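Local coordinates for protein beta-glucoside phosphorylase BglX (Unidentified, PDB 5VQE) that probably cleaves beta-glucosides with phosphate, as a family GH3 glycoside phosphorylase whose TIM-barrel domain holds the bound 2-fluoroglucose, at residues Ile261-Gly264 with Ser265-Lys268; Phe279-Asn282 with Gly283-Thr287. All coordinates share one frame; numbering follows the deposited sequence.

Contact 1 (Ile261-Gly264 with Ser265-Lys268)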
loop_
_atom_site.group_PDB
_atom_site.type_symbol
_atom_site.label_atom_id
_atom_site.label_comp_id
_atom_site.label_asym_id
_atom_site.label_seq_id
_atom_site.Cartn_x
_atom_site.Cartn_y
_atom_site.Cartn_z
ATOM N N ILE A 261 -6.269 2.688 26.622
ATOM C CA ILE A 261 -5.898 3.309 25.353
ATOM C C ILE A 261 -5.922 2.251 24.261
ATOM O O ILE A 261 -5.188 1.258 24.320
ATOM C CB ILE A 261 -4.528 3.996 25.450
ATOM C CG1 ILE A 261 -4.600 5.134 26.478
ATOM C CG2 ILE A 261 -4.099 4.543 24.080
ATOM C CD1 ILE A 261 -3.308 5.895 26.688
ATOM N N MET A 262 -6.757 2.468 23.257
ATOM C CA MET A 262 -6.983 1.512 22.189
ATOM C C MET A 262 -6.354 1.991 20.889
ATOM O O MET A 262 -6.160 3.193 20.681
ATOM C CB MET A 262 -8.490 1.302 21.970
ATOM C CG MET A 262 -9.186 0.475 23.043
ATOM S SD MET A 262 -8.481 -1.166 23.220
ATOM C CE MET A 262 -8.130 -1.145 24.973
ATOM N N PRO A 263 -6.036 1.077 19.981
ATOM C CA PRO A 263 -5.619 1.492 18.644
ATOM C C PRO A 263 -6.764 2.167 17.904
ATOM O O PRO A 263 -7.933 2.055 18.276
ATOM C CB PRO A 263 -5.216 0.175 17.976
ATOM C CG PRO A 263 -6.049 -0.860 18.692
ATOM C CD PRO A 263 -6.108 -0.391 20.108
ATOM N N GLY A 264 -6.400 2.887 16.844
ATOM C CA GLY A 264 -7.355 3.602 16.023
ATOM C C GLY A 264 -8.624 2.826 15.755
ATOM O O GLY A 264 -9.731 3.348 15.908
ATOM N N SER A 265 -8.466 1.566 15.357
ATOM C CA SER A 265 -9.593 0.752 14.935
ATOM C C SER A 265 -10.570 0.445 16.062
ATOM O O SER A 265 -11.657 -0.064 15.776
ATOM C CB SER A 265 -9.082 -0.558 14.319
ATOM O OG SER A 265 -8.184 -1.240 15.184
ATOM N N LEU A 266 -10.206 0.732 17.316
ATOM C CA LEU A 266 -11.052 0.486 18.471
ATOM C C LEU A 266 -11.284 1.727 19.320
ATOM O O LEU A 266 -11.949 1.628 20.358
ATOM C CB LEU A 266 -10.430 -0.611 19.349
ATOM C CG LEU A 266 -10.540 -2.036 18.805
ATOM C CD1 LEU A 266 -9.549 -2.960 19.479
ATOM C CD2 LEU A 266 -11.948 -2.552 18.988
ATOM N N SER A 267 -10.780 2.891 18.911
ATOM C CA SER A 267 -10.633 4.041 19.796
ATOM C C SER A 267 -11.690 5.099 19.510
ATOM O O SER A 267 -11.707 5.699 18.429
ATOM C CB SER A 267 -9.243 4.651 19.653
ATOM O OG SER A 267 -9.229 5.967 20.178
ATOM N N LYS A 268 -12.541 5.368 20.505
ATOM C CA LYS A 268 -13.534 6.428 20.355
ATOM C C LYS A 268 -12.877 7.805 20.356
ATOM O O LYS A 268 -13.297 8.699 19.615
ATOM C CB LYS A 268 -14.590 6.317 21.461
ATOM C CG LYS A 268 -14.119 6.694 22.839
ATOM C CD LYS A 268 -15.212 6.444 23.884
HETATM O O HOH W 1 -7.517 5.346 22.117
#
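Met262 and Pro263 meet Leu266 and Ser267 round a tight turn, held first by the backbone. Leu266 N gives its hydrogen to Pro263 O at 2.8 Å in a fairly straight bond (160°), and one residue further on Ser267 N does the same to Gly264 O at a longer 3.2 Å. Two such bonds in succession, each spanning three residues, wind the chain into a short 3-10 turn.

Apolar side chains pack across the turn. Met262 CB abuts Leu266 CB at 3.8 Å; beyond CG the methionine chain folds at chi2 (-58°) and again at chi3, leaving CB and CG to do the touching, and this side chain also packs on Met299. Pro263 CG and Leu266 CD1 lie side by side, 4.2 Å apart, and Tyr295 and Ala304 also touch the leucine.

The polar side chains tie the turn to its surroundings. In Ser267 a chi1 of 162° swings OG to the far side of CB from the serine's own N, where the hydroxyl receives the hydrogen bond of Leu270 N. A water joins the same hydroxyl to the start of the turn: it stands 2.7 Å from Ser267 OG and accepts from Met262 N at 3.2 Å. Ser265 OG instead bonds His242 ND1, on strand 237-244.

Together these features are those of a 3-10 turn running into an N-capped helix: Ser267 is the N-cap of helix 268-278, one of the helices of the TIM-barrel domain.

Contact 2 (Phe279-Asn282 with Gly283-Thr287)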
loop_
_atom_site.group_PDB
_atom_site.type_symbol
_atom_site.label_atom_id
_atom_site.label_comp_id
_atom_site.label_asym_id
_atom_site.label_seq_id
_atom_site.Cartn_x
_atom_site.Cartn_y
_atom_site.Cartn_z
ATOM N N PHE A 279 -11.742 17.175 13.280
ATOM C CA PHE A 279 -11.496 17.333 11.848
ATOM C C PHE A 279 -12.765 17.315 11.004
ATOM O O PHE A 279 -12.686 17.562 9.795
ATOM C CB PHE A 279 -10.572 16.227 11.325
ATOM C CG PHE A 279 -9.188 16.236 11.914
ATOM C CD1 PHE A 279 -8.726 17.300 12.682
ATOM C CD2 PHE A 279 -8.333 15.171 11.676
ATOM C CE1 PHE A 279 -7.444 17.287 13.207
ATOM C CE2 PHE A 279 -7.046 15.161 12.192
ATOM C CZ PHE A 279 -6.603 16.217 12.956
ATOM N N HIS A 280 -13.915 16.995 11.590
ATOM C CA HIS A 280 -15.186 16.983 10.869
ATOM C C HIS A 280 -15.109 16.126 9.604
ATOM O O HIS A 280 -15.672 16.468 8.562
ATOM C CB HIS A 280 -15.624 18.406 10.539
ATOM C CG HIS A 280 -15.595 19.320 11.725
ATOM N ND1 HIS A 280 -16.527 19.253 12.738
ATOM C CD2 HIS A 280 -14.718 20.288 12.083
ATOM C CE1 HIS A 280 -16.239 20.157 13.658
ATOM N NE2 HIS A 280 -15.145 20.795 13.286
ATOM N N PHE A 281 -14.410 14.994 9.694
ATOM C CA PHE A 281 -14.439 14.036 8.599
ATOM C C PHE A 281 -15.839 13.458 8.494
ATOM O O PHE A 281 -16.419 13.016 9.493
ATOM C CB PHE A 281 -13.418 12.921 8.808
ATOM C CG PHE A 281 -13.441 11.873 7.721
ATOM C CD1 PHE A 281 -13.239 12.225 6.402
ATOM C CD2 PHE A 281 -13.665 10.541 8.025
ATOM C CE1 PHE A 281 -13.261 11.266 5.398
ATOM C CE2 PHE A 281 -13.692 9.576 7.021
ATOM C CZ PHE A 281 -13.489 9.948 5.709
ATOM N N ASN A 282 -16.394 13.482 7.286
ATOM C CA ASN A 282 -17.780 13.095 7.072
ATOM C C ASN A 282 -17.913 11.850 6.209
ATOM O O ASN A 282 -19.039 11.397 5.973
ATOM C CB ASN A 282 -18.553 14.263 6.437
ATOM C CG ASN A 282 -20.036 13.990 6.310
ATOM O OD1 ASN A 282 -20.683 13.553 7.260
ATOM N ND2 ASN A 282 -20.584 14.238 5.125
ATOM N N GLY A 283 -16.800 11.268 5.758
ATOM C CA GLY A 283 -16.824 10.102 4.898
ATOM C C GLY A 283 -16.887 8.795 5.670
ATOM O O GLY A 283 -17.135 8.754 6.875
ATOM N N LEU A 284 -16.639 7.708 4.946
ATOM C CA LEU A 284 -16.734 6.358 5.490
ATOM C C LEU A 284 -15.444 5.972 6.206
ATOM O O LEU A 284 -14.347 6.135 5.661
ATOM C CB LEU A 284 -17.025 5.370 4.359
ATOM C CG LEU A 284 -17.509 3.943 4.670
ATOM C CD1 LEU A 284 -17.889 3.243 3.395
ATOM C CD2 LEU A 284 -16.446 3.092 5.346
ATOM N N ILE A 285 -15.574 5.424 7.410
ATOM C CA ILE A 285 -14.440 4.903 8.169
ATOM C C ILE A 285 -14.510 3.381 8.143
ATOM O O ILE A 285 -15.520 2.792 8.546
ATOM C CB ILE A 285 -14.436 5.414 9.619
ATOM C CG1 ILE A 285 -14.284 6.931 9.673
ATOM C CG2 ILE A 285 -13.309 4.756 10.408
ATOM C CD1 ILE A 285 -14.476 7.517 11.057
ATOM N N CYS A 286 -13.444 2.739 7.684
ATOM C CA CYS A 286 -13.333 1.289 7.764
ATOM C C CYS A 286 -12.106 0.928 8.585
ATOM O O CYS A 286 -11.159 1.714 8.695
ATOM C CB CYS A 286 -13.263 0.637 6.378
ATOM S SG CYS A 286 -11.791 1.037 5.408
ATOM N N THR A 287 -12.139 -0.253 9.190
ATOM C CA THR A 287 -10.971 -0.720 9.914
ATOM C C THR A 287 -9.962 -1.317 8.942
ATOM O O THR A 287 -10.284 -1.682 7.808
ATOM C CB THR A 287 -11.337 -1.761 10.977
ATOM O OG1 THR A 287 -11.714 -2.997 10.361
ATOM C CG2 THR A 287 -12.499 -1.285 11.852
#
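This is a local aromatic contact in the turn that leads from helix 268-278 into strand 284-287 of the TIM-barrel domain, with Phe281 folded back over Gly283. The helix and strand belong to a beta-alpha-beta crossover: strand 284-287 runs parallel to strand 237-244, and the helix lies between them along the chain.

The Phe281 side chain carries the contact. With CG trans to N (chi1 178°), the ring is laid over the backbone that follows. Gly283 N lies 3.4 Å above the ring plane, over the centre, and Gly283 CA makes a CH-pi contact at 3.9 Å from the centroid of the Phe281 ring. The lack of a side chain at Gly283 probably allows this closeness; a beta carbon there would lie about 2.7 Å from Phe281 CZ. Replacing the phenylalanine with an alanine would probably strip Gly283 of its aromatic cover and open a gap beside Ile285, Ile231 and Leu238, which the ring now touches.

Arg276, from the preceding helix, holds the turn by hydrogen bonds from NH1 to the carbonyl oxygens of Phe281 and Gly283. The Asn282 amide has other partners: OD1 bonds Arg349 NH2, while ND2 bonds the backbone oxygens of Ile5 and Lys9, joining the turn to the N-terminal segment.

At the ring's rim, the Phe281 and Ile285 side chains run antiparallel alongside one another. Ile285 CG1 reaches Phe281 CE2 at 3.8 Å near the ring plane, and Leu284 O lies in that plane as well, also 3.8 Å from Phe281 CE2.

Overall arrangement
The chain leaves strand 237-244, passes helix 246-252 and a loop, and reaches contact 1, which closes the turn at the entrance to helix 268-278. Contact 2 follows at the other end of that helix, shaping the return into strand 284-287. The two are in series, neither nested nor crossed, and their centres lie about 14 Å apart. They do meet, through packing of Ser265 O against Thr287 CG2. Between them they lie at the two ends of helix 268-278, the last helix of the connection between neighbouring parallel strands of the TIM-barrel domain, and strand 284-287 then delivers Asp288 and Ala289 to the pocket of the bound fluoroglucose.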